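Putative cathepsin d (Ixodes ricinus, PDB 5N7Q) probably acts as an aspartic-type endopeptidase of the pepsin-like family, cleaving proteins within the chain, and is bound here by the inhibitor pepstatin A. Local coordinates at residues 44-49 with 107-112; 15-20 with 119-124; 199-204 with 272-277; 206-211 with 266-271; 151-156 with 327-332. All blocks are in the same frame, centred on the assembly; numbering follows the deposited sequence. Where two conformers were deposited one is given.

Interaction 1. Residues 44-49 with 107-112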
# COMPACT_ATOMS: atom_id res chain seq x y z
N LEU A 44 1.77 -16.46 0.69
CA LEU A 44 1.47 -16.87 2.07
C LEU A 44 2.56 -17.82 2.54
O LEU A 44 3.21 -18.47 1.71
CB LEU A 44 0.12 -17.57 2.15
CG LEU A 44 -1.10 -16.69 1.83
CD1 LEU A 44 -2.31 -17.55 1.60
CD2 LEU A 44 -1.31 -15.62 2.91
N PRO A 45 2.75 -17.93 3.87
CA PRO A 45 3.73 -18.91 4.37
C PRO A 45 3.29 -20.34 4.06
O PRO A 45 2.13 -20.66 4.19
CB PRO A 45 3.72 -18.67 5.89
CG PRO A 45 3.07 -17.31 6.07
CD PRO A 45 2.06 -17.27 4.98
N SER A 46 4.23 -21.20 3.67
CA SER A 46 3.92 -22.60 3.33
C SER A 46 3.91 -23.51 4.56
O SER A 46 4.76 -23.36 5.42
CB SER A 46 5.00 -23.12 2.40
OG SER A 46 4.68 -24.39 1.91
N SER A 47 3.05 -24.52 4.58
CA SER A 47 3.17 -25.60 5.58
C SER A 47 4.46 -26.41 5.40
O SER A 47 4.84 -27.12 6.32
CB SER A 47 2.00 -26.55 5.49
OG SER A 47 1.89 -27.15 4.22
N LYS A 48 5.10 -26.31 4.24
CA LYS A 48 6.41 -26.96 4.02
C LYS A 48 7.56 -26.21 4.72
O LYS A 48 8.71 -26.66 4.68
CB LYS A 48 6.72 -27.03 2.52
CG LYS A 48 6.00 -28.10 1.72
CD LYS A 48 4.50 -28.07 1.83
CE LYS A 48 3.84 -29.17 1.00
NZ LYS A 48 2.40 -29.19 1.35
N CYS A 49 7.26 -25.07 5.33
CA CYS A 49 8.24 -24.20 6.00
C CYS A 49 8.07 -24.36 7.51
O CYS A 49 6.96 -24.27 8.01
CB CYS A 49 7.97 -22.75 5.57
SG CYS A 49 8.93 -21.50 6.42
N GLU A 107 3.92 -20.00 -2.29
CA GLU A 107 4.12 -20.65 -1.00
C GLU A 107 5.50 -20.27 -0.54
O GLU A 107 6.52 -20.74 -1.07
CB GLU A 107 4.01 -22.17 -1.12
CG GLU A 107 2.68 -22.69 -1.59
CD GLU A 107 2.40 -24.11 -1.12
OE1 GLU A 107 2.74 -24.44 0.03
OE2 GLU A 107 1.80 -24.89 -1.90
N ALA A 108 5.56 -19.41 0.47
CA ALA A 108 6.83 -18.86 0.95
C ALA A 108 7.59 -19.84 1.84
O ALA A 108 7.01 -20.42 2.76
CB ALA A 108 6.55 -17.57 1.70
N LEU A 109 8.86 -20.05 1.50
CA LEU A 109 9.80 -20.83 2.31
C LEU A 109 10.84 -19.99 3.02
O LEU A 109 11.27 -20.38 4.12
CB LEU A 109 10.50 -21.88 1.44
CG LEU A 109 9.61 -22.84 0.67
CD1 LEU A 109 10.46 -23.77 -0.20
CD2 LEU A 109 8.75 -23.66 1.62
N VAL A 110 11.28 -18.89 2.40
CA VAL A 110 12.30 -18.03 2.99
C VAL A 110 11.80 -16.59 2.92
O VAL A 110 11.44 -16.11 1.86
CB VAL A 110 13.66 -18.21 2.29
CG1 VAL A 110 14.73 -17.28 2.87
CG2 VAL A 110 14.14 -19.65 2.44
N VAL A 111 11.85 -15.92 4.07
CA VAL A 111 11.37 -14.55 4.18
C VAL A 111 12.47 -13.77 4.88
O VAL A 111 13.10 -14.26 5.83
CB VAL A 111 10.03 -14.47 4.95
CG1 VAL A 111 9.61 -13.02 5.21
CG2 VAL A 111 8.93 -15.19 4.16
N GLY A 112 12.70 -12.55 4.40
CA GLY A 112 13.60 -11.65 5.07
C GLY A 112 12.98 -10.28 5.28
O GLY A 112 12.04 -9.88 4.58
O HOH W 1 1.37 -26.50 1.28

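Interaction 2. Residues 15-20 with 119-124. Unlike the reference sequence in segment 15-20: Val17 (reference Glu).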
# COMPACT_ATOMS: atom_id res chain seq x y z
N ASP A 15 -1.14 2.93 12.36
CA ASP A 15 -1.06 3.77 11.14
C ASP A 15 0.10 3.37 10.22
O ASP A 15 0.39 4.09 9.26
CB ASP A 15 -0.96 5.29 11.50
CG ASP A 15 -2.28 6.01 11.54
OD1 ASP A 15 -3.34 5.39 11.37
OD2 ASP A 15 -2.26 7.27 11.72
N VAL A 16 0.74 2.23 10.45
CA VAL A 16 1.90 1.83 9.61
C VAL A 16 1.59 0.73 8.62
O VAL A 16 2.15 0.71 7.54
CB VAL A 16 3.17 1.49 10.40
CG1 VAL A 16 3.61 2.69 11.18
CG2 VAL A 16 3.01 0.31 11.32
N VAL A 17 0.71 -0.21 8.99
CA VAL A 17 0.27 -1.24 8.06
C VAL A 17 -1.21 -1.52 8.24
O VAL A 17 -1.75 -1.44 9.36
CB VAL A 17 1.08 -2.56 8.20
CG1 VAL A 17 2.55 -2.39 7.82
CG2 VAL A 17 1.01 -3.09 9.61
N TYR A 18 -1.84 -1.91 7.14
CA TYR A 18 -3.25 -2.27 7.08
C TYR A 18 -3.33 -3.66 6.47
O TYR A 18 -2.59 -3.99 5.55
CB TYR A 18 -4.01 -1.25 6.24
CG TYR A 18 -4.00 0.15 6.80
CD1 TYR A 18 -2.89 0.98 6.64
CD2 TYR A 18 -5.11 0.66 7.46
CE1 TYR A 18 -2.89 2.26 7.18
CE2 TYR A 18 -5.11 1.95 7.98
CZ TYR A 18 -4.00 2.73 7.83
OH TYR A 18 -3.98 4.00 8.34
N TYR A 19 -4.20 -4.49 7.02
CA TYR A 19 -4.32 -5.87 6.53
C TYR A 19 -5.70 -6.40 6.77
O TYR A 19 -6.44 -5.92 7.65
CB TYR A 19 -3.28 -6.77 7.20
CG TYR A 19 -3.19 -6.60 8.68
CD1 TYR A 19 -2.41 -5.58 9.23
CD2 TYR A 19 -3.86 -7.47 9.57
CE1 TYR A 19 -2.31 -5.39 10.58
CE2 TYR A 19 -3.74 -7.28 10.95
CZ TYR A 19 -2.97 -6.23 11.43
OH TYR A 19 -2.78 -5.97 12.77
N GLY A 20 -6.08 -7.38 5.94
CA GLY A 20 -7.43 -7.93 6.00
C GLY A 20 -7.48 -9.43 5.75
O GLY A 20 -6.50 -10.02 5.26
N ALA A 119 5.49 -9.26 11.30
CA ALA A 119 4.22 -8.66 10.91
C ALA A 119 3.03 -9.41 11.52
O ALA A 119 3.12 -10.62 11.79
CB ALA A 119 4.08 -8.63 9.39
N PRO A 120 1.91 -8.69 11.71
CA PRO A 120 0.66 -9.29 12.17
C PRO A 120 -0.05 -10.02 11.02
O PRO A 120 -0.96 -10.82 11.26
CB PRO A 120 -0.15 -8.08 12.61
CG PRO A 120 0.32 -6.97 11.75
CD PRO A 120 1.79 -7.22 11.57
N PHE A 121 0.36 -9.72 9.80
CA PHE A 121 -0.19 -10.37 8.62
C PHE A 121 0.71 -11.54 8.21
O PHE A 121 1.90 -11.60 8.57
CB PHE A 121 -0.38 -9.38 7.48
CG PHE A 121 0.84 -8.54 7.18
CD1 PHE A 121 1.84 -9.03 6.38
CD2 PHE A 121 0.99 -7.26 7.74
CE1 PHE A 121 2.97 -8.28 6.09
CE2 PHE A 121 2.12 -6.50 7.46
CZ PHE A 121 3.12 -7.02 6.63
N ASP A 122 0.12 -12.44 7.44
CA ASP A 122 0.81 -13.65 6.96
C ASP A 122 1.45 -13.47 5.62
O ASP A 122 2.40 -14.16 5.30
CB ASP A 122 -0.17 -14.81 6.89
CG ASP A 122 -0.91 -15.01 8.21
OD1 ASP A 122 -0.24 -15.18 9.25
OD2 ASP A 122 -2.15 -14.87 8.24
N GLY A 123 0.94 -12.55 4.81
CA GLY A 123 1.49 -12.37 3.48
C GLY A 123 0.97 -11.13 2.83
O GLY A 123 0.41 -10.25 3.48
N ILE A 124 1.19 -11.06 1.52
CA ILE A 124 0.89 -9.85 0.75
C ILE A 124 0.01 -10.24 -0.43
O ILE A 124 0.23 -11.27 -1.03
CB ILE A 124 2.17 -9.18 0.22
CG1 ILE A 124 3.08 -8.78 1.41
CG2 ILE A 124 1.83 -8.00 -0.71
CD1 ILE A 124 4.42 -8.19 1.04

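Interaction 3. Residues 199-204 with 272-277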
# COMPACT_ATOMS: atom_id res chain seq x y z
N PHE A 199 1.48 7.87 -12.16
CA PHE A 199 0.88 9.05 -12.81
C PHE A 199 1.77 10.26 -12.62
O PHE A 199 2.72 10.24 -11.85
CB PHE A 199 -0.53 9.31 -12.25
CG PHE A 199 -0.58 9.33 -10.76
CD1 PHE A 199 -0.33 10.50 -10.05
CD2 PHE A 199 -0.79 8.16 -10.04
CE1 PHE A 199 -0.34 10.51 -8.66
CE2 PHE A 199 -0.80 8.17 -8.66
CZ PHE A 199 -0.56 9.33 -7.96
N HIS A 200 1.40 11.32 -13.34
CA HIS A 200 2.13 12.60 -13.28
C HIS A 200 1.57 13.51 -12.19
O HIS A 200 0.36 13.66 -12.01
CB HIS A 200 2.03 13.28 -14.64
CG HIS A 200 2.76 14.58 -14.73
ND1 HIS A 200 4.13 14.66 -14.80
CD2 HIS A 200 2.30 15.86 -14.76
CE1 HIS A 200 4.49 15.93 -14.86
NE2 HIS A 200 3.40 16.67 -14.82
N VAL A 201 2.50 14.11 -11.44
CA VAL A 201 2.21 15.14 -10.43
C VAL A 201 2.75 16.50 -10.92
O VAL A 201 3.84 16.56 -11.50
CB VAL A 201 2.84 14.74 -9.07
CG1 VAL A 201 2.80 15.88 -8.08
CG2 VAL A 201 2.13 13.49 -8.54
N ASP A 202 1.97 17.55 -10.68
CA ASP A 202 2.32 18.89 -11.16
C ASP A 202 3.30 19.62 -10.26
O ASP A 202 4.06 20.42 -10.78
CB ASP A 202 1.08 19.77 -11.28
CG ASP A 202 0.02 19.21 -12.22
OD1 ASP A 202 0.35 18.43 -13.14
OD2 ASP A 202 -1.16 19.54 -12.03
N GLY A 203 3.21 19.41 -8.94
CA GLY A 203 4.13 20.06 -8.00
C GLY A 203 3.92 19.61 -6.58
O GLY A 203 2.94 18.94 -6.26
N VAL A 204 4.88 19.97 -5.73
CA VAL A 204 4.84 19.67 -4.30
C VAL A 204 5.33 20.93 -3.62
O VAL A 204 6.31 21.53 -4.09
CB VAL A 204 5.77 18.48 -3.95
CG1 VAL A 204 5.76 18.20 -2.45
CG2 VAL A 204 5.38 17.22 -4.70
N PHE A 272 0.36 18.56 -2.49
CA PHE A 272 0.62 17.89 -3.78
C PHE A 272 -0.42 18.36 -4.76
O PHE A 272 -1.62 18.37 -4.44
CB PHE A 272 0.53 16.36 -3.64
CG PHE A 272 1.68 15.77 -2.89
CD1 PHE A 272 1.73 15.89 -1.50
CD2 PHE A 272 2.72 15.14 -3.55
CE1 PHE A 272 2.82 15.39 -0.80
CE2 PHE A 272 3.81 14.64 -2.86
CZ PHE A 272 3.86 14.77 -1.49
N THR A 273 0.02 18.84 -5.91
CA THR A 273 -0.89 19.31 -6.95
C THR A 273 -0.98 18.22 -8.01
O THR A 273 0.02 17.84 -8.60
CB THR A 273 -0.44 20.64 -7.56
OG1 THR A 273 -0.45 21.65 -6.53
CG2 THR A 273 -1.42 21.06 -8.68
N ILE A 274 -2.20 17.73 -8.24
CA ILE A 274 -2.43 16.61 -9.14
C ILE A 274 -3.64 16.97 -9.99
O ILE A 274 -4.66 17.38 -9.46
CB ILE A 274 -2.73 15.29 -8.36
CG1 ILE A 274 -1.63 15.03 -7.30
CG2 ILE A 274 -2.90 14.14 -9.33
CD1 ILE A 274 -1.96 13.88 -6.35
N SER A 275 -3.49 16.87 -11.30
CA SER A 275 -4.53 17.32 -12.25
C SER A 275 -5.01 18.76 -11.97
O SER A 275 -6.18 19.08 -12.11
CB SER A 275 -5.69 16.32 -12.29
OG SER A 275 -5.25 15.07 -12.83
N GLY A 276 -4.07 19.61 -11.56
CA GLY A 276 -4.35 21.00 -11.29
C GLY A 276 -4.99 21.33 -9.97
O GLY A 276 -5.19 22.51 -9.68
N LYS A 277 -5.32 20.32 -9.18
CA LYS A 277 -5.98 20.51 -7.89
C LYS A 277 -4.98 20.27 -6.76
O LYS A 277 -4.12 19.38 -6.83
CB LYS A 277 -7.17 19.58 -7.75
CG LYS A 277 -7.90 19.77 -6.44
CD LYS A 277 -9.23 19.06 -6.38
CE LYS A 277 -9.88 19.26 -5.03
NZ LYS A 277 -10.41 20.64 -4.83
O HOH W 2 -1.06 15.89 -12.45

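Interaction 4. Residues 206-211 with 266-271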
# COMPACT_ATOMS: atom_id res chain seq x y z
N SER A 206 5.44 23.54 0.25
CA SER A 206 5.09 23.86 1.62
C SER A 206 5.26 25.35 1.79
O SER A 206 6.28 25.90 1.34
CB SER A 206 5.99 23.11 2.60
OG SER A 206 5.49 23.29 3.91
N VAL A 207 4.28 26.00 2.38
CA VAL A 207 4.27 27.46 2.52
C VAL A 207 4.04 27.74 3.99
O VAL A 207 2.92 27.65 4.48
CB VAL A 207 3.16 28.08 1.65
CG1 VAL A 207 3.26 29.60 1.68
CG2 VAL A 207 3.21 27.54 0.23
N SER A 208 5.09 28.09 4.71
CA SER A 208 4.97 28.36 6.14
C SER A 208 4.62 29.81 6.40
O SER A 208 5.13 30.70 5.73
CB SER A 208 6.28 28.04 6.84
OG SER A 208 6.17 28.31 8.22
N ALA A 209 3.79 30.04 7.41
CA ALA A 209 3.55 31.38 7.95
C ALA A 209 4.76 31.95 8.71
O ALA A 209 4.85 33.17 8.87
CB ALA A 209 2.31 31.37 8.85
N SER A 210 5.67 31.11 9.17
CA SER A 210 6.84 31.59 9.94
C SER A 210 8.13 31.76 9.10
O SER A 210 9.13 32.25 9.62
CB SER A 210 7.10 30.65 11.11
OG SER A 210 7.57 29.39 10.69
N LYS A 211 8.09 31.36 7.83
CA LYS A 211 9.27 31.41 6.93
C LYS A 211 9.04 32.50 5.85
O LYS A 211 7.94 32.61 5.28
CB LYS A 211 9.48 30.06 6.23
CG LYS A 211 9.72 28.82 7.11
CD LYS A 211 11.18 28.45 7.24
CE LYS A 211 11.36 27.18 8.06
NZ LYS A 211 12.74 26.65 7.98
N SER A 266 3.59 24.05 15.10
CA SER A 266 4.09 25.10 14.24
C SER A 266 4.41 24.64 12.81
O SER A 266 4.80 25.45 11.99
CB SER A 266 5.33 25.75 14.87
OG SER A 266 4.94 26.43 16.07
N LEU A 267 4.28 23.34 12.53
CA LEU A 267 4.65 22.80 11.21
C LEU A 267 3.64 23.20 10.13
O LEU A 267 2.46 23.21 10.36
CB LEU A 267 4.74 21.28 11.27
CG LEU A 267 5.87 20.65 12.05
CD1 LEU A 267 5.55 19.18 12.30
CD2 LEU A 267 7.19 20.77 11.34
N PRO A 268 4.13 23.59 8.96
CA PRO A 268 3.24 23.95 7.86
C PRO A 268 2.63 22.77 7.11
O PRO A 268 3.16 21.65 7.13
CB PRO A 268 4.18 24.73 6.93
CG PRO A 268 5.48 24.05 7.12
CD PRO A 268 5.55 23.66 8.57
N ASN A 269 1.52 23.02 6.44
CA ASN A 269 0.96 22.03 5.52
C ASN A 269 1.94 21.75 4.38
O ASN A 269 2.77 22.62 4.02
CB ASN A 269 -0.40 22.49 4.97
CG ASN A 269 -1.48 22.61 6.05
OD1 ASN A 269 -1.30 22.20 7.18
ND2 ASN A 269 -2.62 23.22 5.69
N VAL A 270 1.85 20.55 3.80
CA VAL A 270 2.56 20.17 2.58
C VAL A 270 1.51 19.78 1.54
O VAL A 270 0.59 19.03 1.84
CB VAL A 270 3.55 19.03 2.83
CG1 VAL A 270 4.22 18.54 1.57
CG2 VAL A 270 4.63 19.46 3.83
N THR A 271 1.65 20.29 0.32
CA THR A 271 0.59 20.18 -0.69
C THR A 271 1.11 19.54 -1.97
O THR A 271 2.14 19.96 -2.50
CB THR A 271 0.02 21.56 -0.99
OG1 THR A 271 -0.47 22.14 0.22
CG2 THR A 271 -1.11 21.49 -2.03
O HOH W 3 1.73 24.97 3.05
O HOH W 4 4.17 26.96 9.66
O HOH W 5 6.75 27.36 11.99

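Interaction 5. Residues 151-156 with 327-332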
# COMPACT_ATOMS: atom_id res chain seq x y z
N GLY A 151 -18.78 -7.44 -12.47
CA GLY A 151 -19.72 -6.95 -13.45
C GLY A 151 -19.01 -6.05 -14.42
O GLY A 151 -17.97 -6.43 -14.98
N GLU A 152 -19.56 -4.85 -14.61
CA GLU A 152 -19.00 -3.83 -15.49
C GLU A 152 -18.22 -2.72 -14.79
O GLU A 152 -17.88 -1.71 -15.42
CB GLU A 152 -20.12 -3.21 -16.32
CG GLU A 152 -20.88 -4.21 -17.15
CD GLU A 152 -20.05 -4.69 -18.30
OE1 GLU A 152 -19.53 -3.84 -19.06
OE2 GLU A 152 -19.89 -5.93 -18.44
N GLN A 153 -17.94 -2.89 -13.50
CA GLN A 153 -17.29 -1.86 -12.70
C GLN A 153 -15.95 -2.40 -12.20
O GLN A 153 -15.82 -2.79 -11.04
CB GLN A 153 -18.24 -1.44 -11.58
CG GLN A 153 -17.73 -0.39 -10.59
CD GLN A 153 -17.31 0.93 -11.22
OE1 GLN A 153 -16.77 0.97 -12.32
NE2 GLN A 153 -17.53 2.04 -10.50
N ASN A 154 -14.96 -2.38 -13.09
CA ASN A 154 -13.65 -2.98 -12.81
C ASN A 154 -12.72 -1.95 -12.15
O ASN A 154 -11.71 -1.53 -12.72
CB ASN A 154 -13.03 -3.59 -14.06
CG ASN A 154 -13.88 -4.70 -14.61
OD1 ASN A 154 -14.11 -5.72 -13.94
ND2 ASN A 154 -14.39 -4.51 -15.82
N VAL A 155 -13.12 -1.56 -10.95
CA VAL A 155 -12.37 -0.65 -10.10
C VAL A 155 -12.35 -1.21 -8.70
O VAL A 155 -13.17 -2.05 -8.33
CB VAL A 155 -13.00 0.77 -10.05
CG1 VAL A 155 -13.33 1.27 -11.45
CG2 VAL A 155 -14.19 0.85 -9.10
N PHE A 156 -11.37 -0.76 -7.90
CA PHE A 156 -11.42 -0.97 -6.46
C PHE A 156 -11.05 0.33 -5.79
O PHE A 156 -10.26 1.12 -6.31
CB PHE A 156 -10.56 -2.16 -5.99
CG PHE A 156 -9.10 -2.05 -6.32
CD1 PHE A 156 -8.22 -1.41 -5.45
CD2 PHE A 156 -8.58 -2.55 -7.52
CE1 PHE A 156 -6.88 -1.30 -5.75
CE2 PHE A 156 -7.22 -2.45 -7.81
CZ PHE A 156 -6.37 -1.81 -6.92
N ASP A 327 -8.82 2.42 -11.05
CA ASP A 327 -9.76 2.12 -12.13
C ASP A 327 -9.05 1.42 -13.28
O ASP A 327 -8.28 2.06 -14.02
CB ASP A 327 -10.42 3.45 -12.56
CG ASP A 327 -11.42 3.33 -13.69
OD1 ASP A 327 -11.40 2.33 -14.43
OD2 ASP A 327 -12.23 4.31 -13.81
N ARG A 328 -9.34 0.13 -13.45
CA ARG A 328 -8.74 -0.67 -14.52
C ARG A 328 -9.53 -0.57 -15.80
O ARG A 328 -9.01 -0.92 -16.86
CB ARG A 328 -8.59 -2.16 -14.12
CG ARG A 328 -7.51 -2.37 -13.07
CD ARG A 328 -6.09 -2.24 -13.64
NE ARG A 328 -5.85 -3.24 -14.67
CZ ARG A 328 -5.44 -4.49 -14.45
NH1 ARG A 328 -5.19 -4.90 -13.22
NH2 ARG A 328 -5.33 -5.35 -15.46
N ASP A 329 -10.77 -0.07 -15.77
CA ASP A 329 -11.53 0.11 -17.04
C ASP A 329 -10.94 1.25 -17.87
O ASP A 329 -10.88 1.18 -19.10
CB ASP A 329 -12.99 0.40 -16.74
CG ASP A 329 -13.75 -0.87 -16.35
OD1 ASP A 329 -13.48 -1.92 -16.99
OD2 ASP A 329 -14.59 -0.78 -15.44
N GLN A 330 -10.49 2.29 -17.19
CA GLN A 330 -9.97 3.48 -17.87
C GLN A 330 -8.49 3.78 -17.58
O GLN A 330 -7.96 4.76 -18.10
CB GLN A 330 -10.80 4.71 -17.55
CG GLN A 330 -12.26 4.56 -17.94
CD GLN A 330 -12.99 5.88 -17.95
OE1 GLN A 330 -12.56 6.83 -18.62
NE2 GLN A 330 -14.10 5.94 -17.25
N ASP A 331 -7.83 2.92 -16.81
CA ASP A 331 -6.43 3.10 -16.42
C ASP A 331 -6.20 4.51 -15.84
O ASP A 331 -5.48 5.34 -16.39
CB ASP A 331 -5.49 2.84 -17.62
CG ASP A 331 -5.36 1.35 -17.95
OD1 ASP A 331 -5.39 0.51 -17.02
OD2 ASP A 331 -5.26 0.98 -19.15
N ARG A 332 -6.90 4.77 -14.75
CA ARG A 332 -6.80 6.08 -14.09
C ARG A 332 -6.94 5.86 -12.58
O ARG A 332 -7.38 4.82 -12.09
CB ARG A 332 -7.87 7.03 -14.63
CG ARG A 332 -9.30 6.62 -14.31
CD ARG A 332 -10.32 7.47 -15.00
NE ARG A 332 -11.66 7.03 -14.61
CZ ARG A 332 -12.77 7.76 -14.70
NH1 ARG A 332 -12.74 8.98 -15.21
NH2 ARG A 332 -13.92 7.22 -14.32
O HOH W 6 -15.76 1.42 -14.77

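Interaction 1. Residues 44-49 with 107-112
The carboxylate of Glu107 is the flat group that meets Ser46. Ser46 OG gives a hydrogen bond of 2.7 Å to Glu107 OE1, approaching on the anti side and 22° out of the carboxylate plane. The other oxygen, OE2, is bonded to Ser89 of strand 82-95, while OE1 faces the turn. A water 2.8 Å from Glu107 OE1 donates to it, accepts from Lys48 NZ and is bonded to Ser47 OG. Lys48 NZ, itself 4.9 Å from Glu107 OE1, also bonds Ser62 OG; its positive charge may help a little to keep Glu107 ionised.

Ser46 OG stands anti to the backbone N (chi1 -173°), which carries it to Glu107 while it also accepts from Lys48 N at 3.0 Å. With one bond given and one accepted, the hydroxyl is fixed in rotation. On the apolar side, Leu109 CD2 packs against Ser46 CB, 3.9 Å away, and Lys48 CB, with Cys49 CB close by.

Two main-chain bonds set the register. Ala108 N reaches Leu44 O at 2.8 Å, and Ser46 N meets Ala108 O at 3.0 Å in the carbonyl plane, on a lone pair. Leu44 pairs with Glu107, and Pro45 with Ala108, as parallel bridges.

Beyond the last bridge the chain folds into a type I turn from Ser46 to Cys49, overlaid by an ST turn at Ser46; Cys49, the last residue of the turn, is disulfide-bonded to Cys54. Paired parallel strands running into a small disulfide loop are a feature of the N-terminal lobe of pepsin-like proteases.

Interaction 2. Residues 15-20 with 119-124
Tyr19 and Pro120 approach unusually closely for two apolar groups: Tyr19 CE1 stands only 3.3 Å from Pro120 CG, and no hydrogen bond joins the two segments. The two side chains cross at about a right angle, the proline coming obliquely to the tyrosine ring. Pro120 CB also lies 3.4 Å from Tyr19 OH, so the proline follows the ring as far as its hydroxyl.

Phe121 packs beside it. Its CB lies 3.9 Å from Tyr19 CB, and Tyr19 CD1 sits at the edge of the Phe121 ring, near its plane. Both aromatic residues hold CG between the backbone N and the carbonyl carbon (chi1 47° for Tyr19, 51° for Phe121), which sets the Tyr19 ring against Pro120 and the Phe121 ring against Val17. Further out on the ring, Phe121 CE2 is 4.1 Å from Val17 CB. Ala119 CB covers one face of the same ring, 3.3 Å above its plane.

Val17 also packs on an apolar side chain of the bound inhibitor, so the Val17 end of the patch lines the inhibitor site, with Phe121 packed against it. With only van der Waals contact across the patch, the fit depends on shape rather than on directional bonds.

Interaction 3. Residues 199-204 with 272-277
A classic beta bulge, in which Asp202 and Gly203 both face Thr273, lies beside the type I' turn, Ile274 to Lys277, that joins strands 270-274 and 277-281 into a hairpin. Asp202 N donates to Thr273 O at 2.9 Å, while Thr273 N answers Gly203 O at 2.9 Å in a nearly straight bond (176° at the hydrogen).

The Asp202 carboxylate ties bulge to turn. Its CG lies anti to the carbonyl carbon (chi1 -59°), sending OD2 to Gly276 N, 2.9 Å away and nearly in line with the C-O bond of the carboxylate. Alongside, a water donates to His200 O and weakly to Asp202 OD1 and accepts from Ser275 N, while Ser275 OG is bonded to Tyr188 O.

These strands, 198-206 and 270-274, are antiparallel neighbours in the C-terminal lobe of the pepsin-like fold, and Gly203 with Thr273 forms a hydrogen-bonded pair. One residue on, in the non-hydrogen-bonded pair, Val204 and Phe272 point the same way. Val204 CG1 sits over one face of the Phe272 ring in a CH-pi contact, 4.2 Å from the centroid and 18° off the normal; CG2 reaches Phe272 CE2 at 3.5 Å. Further back, Val201 CG2 packs 4.2 Å from Ile274 CG1, beside Phe199.

Interaction 4. Residues 206-211 with 266-271
Ser206 touches three consecutive residues of 266-271. Its CB lies 4.1 Å from Val270 CG2 and 3.6 Å from Asn269 O. At the tip, OG donates to that same Asn269 O at 2.8 Å and also brushes Pro268 CG at 3.3 Å. The hydroxyl sits anti to the backbone N (chi1 -171°), which swings it over to the carbonyl; it comes in tilted 32° from the carbonyl plane.

Asn269 O has a second donor, a water 2.7 Å away that itself accepts from Val207 N. The water bridges Val207 N and Asn269 O, which at 4.0 Å are too far apart for a direct bond. Further along, Ser208 CB meets Pro268 CB at 3.9 Å. Ser208 OG accepts from Ser210 N in an ST turn, and two more waters link the hydroxyls of Ser208 and Ser210 to Ser266 O.

The contact thus lies where strand 198-206 runs out into a loop, next to the beginning of strand 270-274. Helix 237-247 lines it, with Leu247 against both Ser206 and Pro268 and the hydroxyl of Tyr246 bonded to Ser208 N; Tyr286 of helix 283-286 bonds Pro268 O and packs on Val270.

Interaction 5. Residues 151-156 with 327-332
Glu152 sets its carbonyl O 3.4 Å from Asp329 OD2, two acceptors with no bond between them. Gln153 follows, its chain bent at chi2 (58°) so that OE1 returns to a water, which donates both to it and to Asp329 OD2, at 2.6 Å from the latter.

Asn154 comes next. Its main-chain N reaches Asp329 OD2 at 2.9 Å from above the carboxylate plane, and its side-chain ND2 binds Asp329 OD1 at 3.0 Å on the syn lone pair, with that oxygen only 2° out of the amide plane. The two flat groups themselves are turned 66° apart. Asn154, the centre of an inverse gamma turn, accepts at its O from Arg328 N, 3.0 Å away.

Val155 pairs with Asp327, antiparallel and non-hydrogen-bonded, joining the start of strand 155-160 to the turn between 322-327 and 332-337; its CG1 packs 3.6 Å from Asp327 CG. Asp327 OD1 accepts from Gln330 N, and OD2 makes a salt bridge with Arg332 NE, bracing a hairpin that backbone bonds between Asp327 and Arg332 close.

Three donors, counting the water, hold the Asp329 carboxylate and fix its rotation; they would probably stabilise its charge, though the nearby Glu152 O may partly offset this.

Interactions 1 and 2 belong to the N-terminal lobe, their centres 16 Å apart. They touch where Pro45 and Leu44 pack on Asp122 and Gly123, through neighbouring strands 42-45 and 123-126, and interaction 1 is nested in the chain loop that interaction 2 closes. Interactions 3 and 4 share strand 270-274 in the other lobe, with centres 18 Å apart and 4 nested within 3. On opposite sides of the chain's centre, interactions 1 and 4 have centres 46 Å apart. Interaction 5 closes a longer loop around 3 and 4, joining strand 155-160 to the turn between strands 322-327 and 332-337, so it pairs a strand from the first half of this two-lobed protease with its last hairpin.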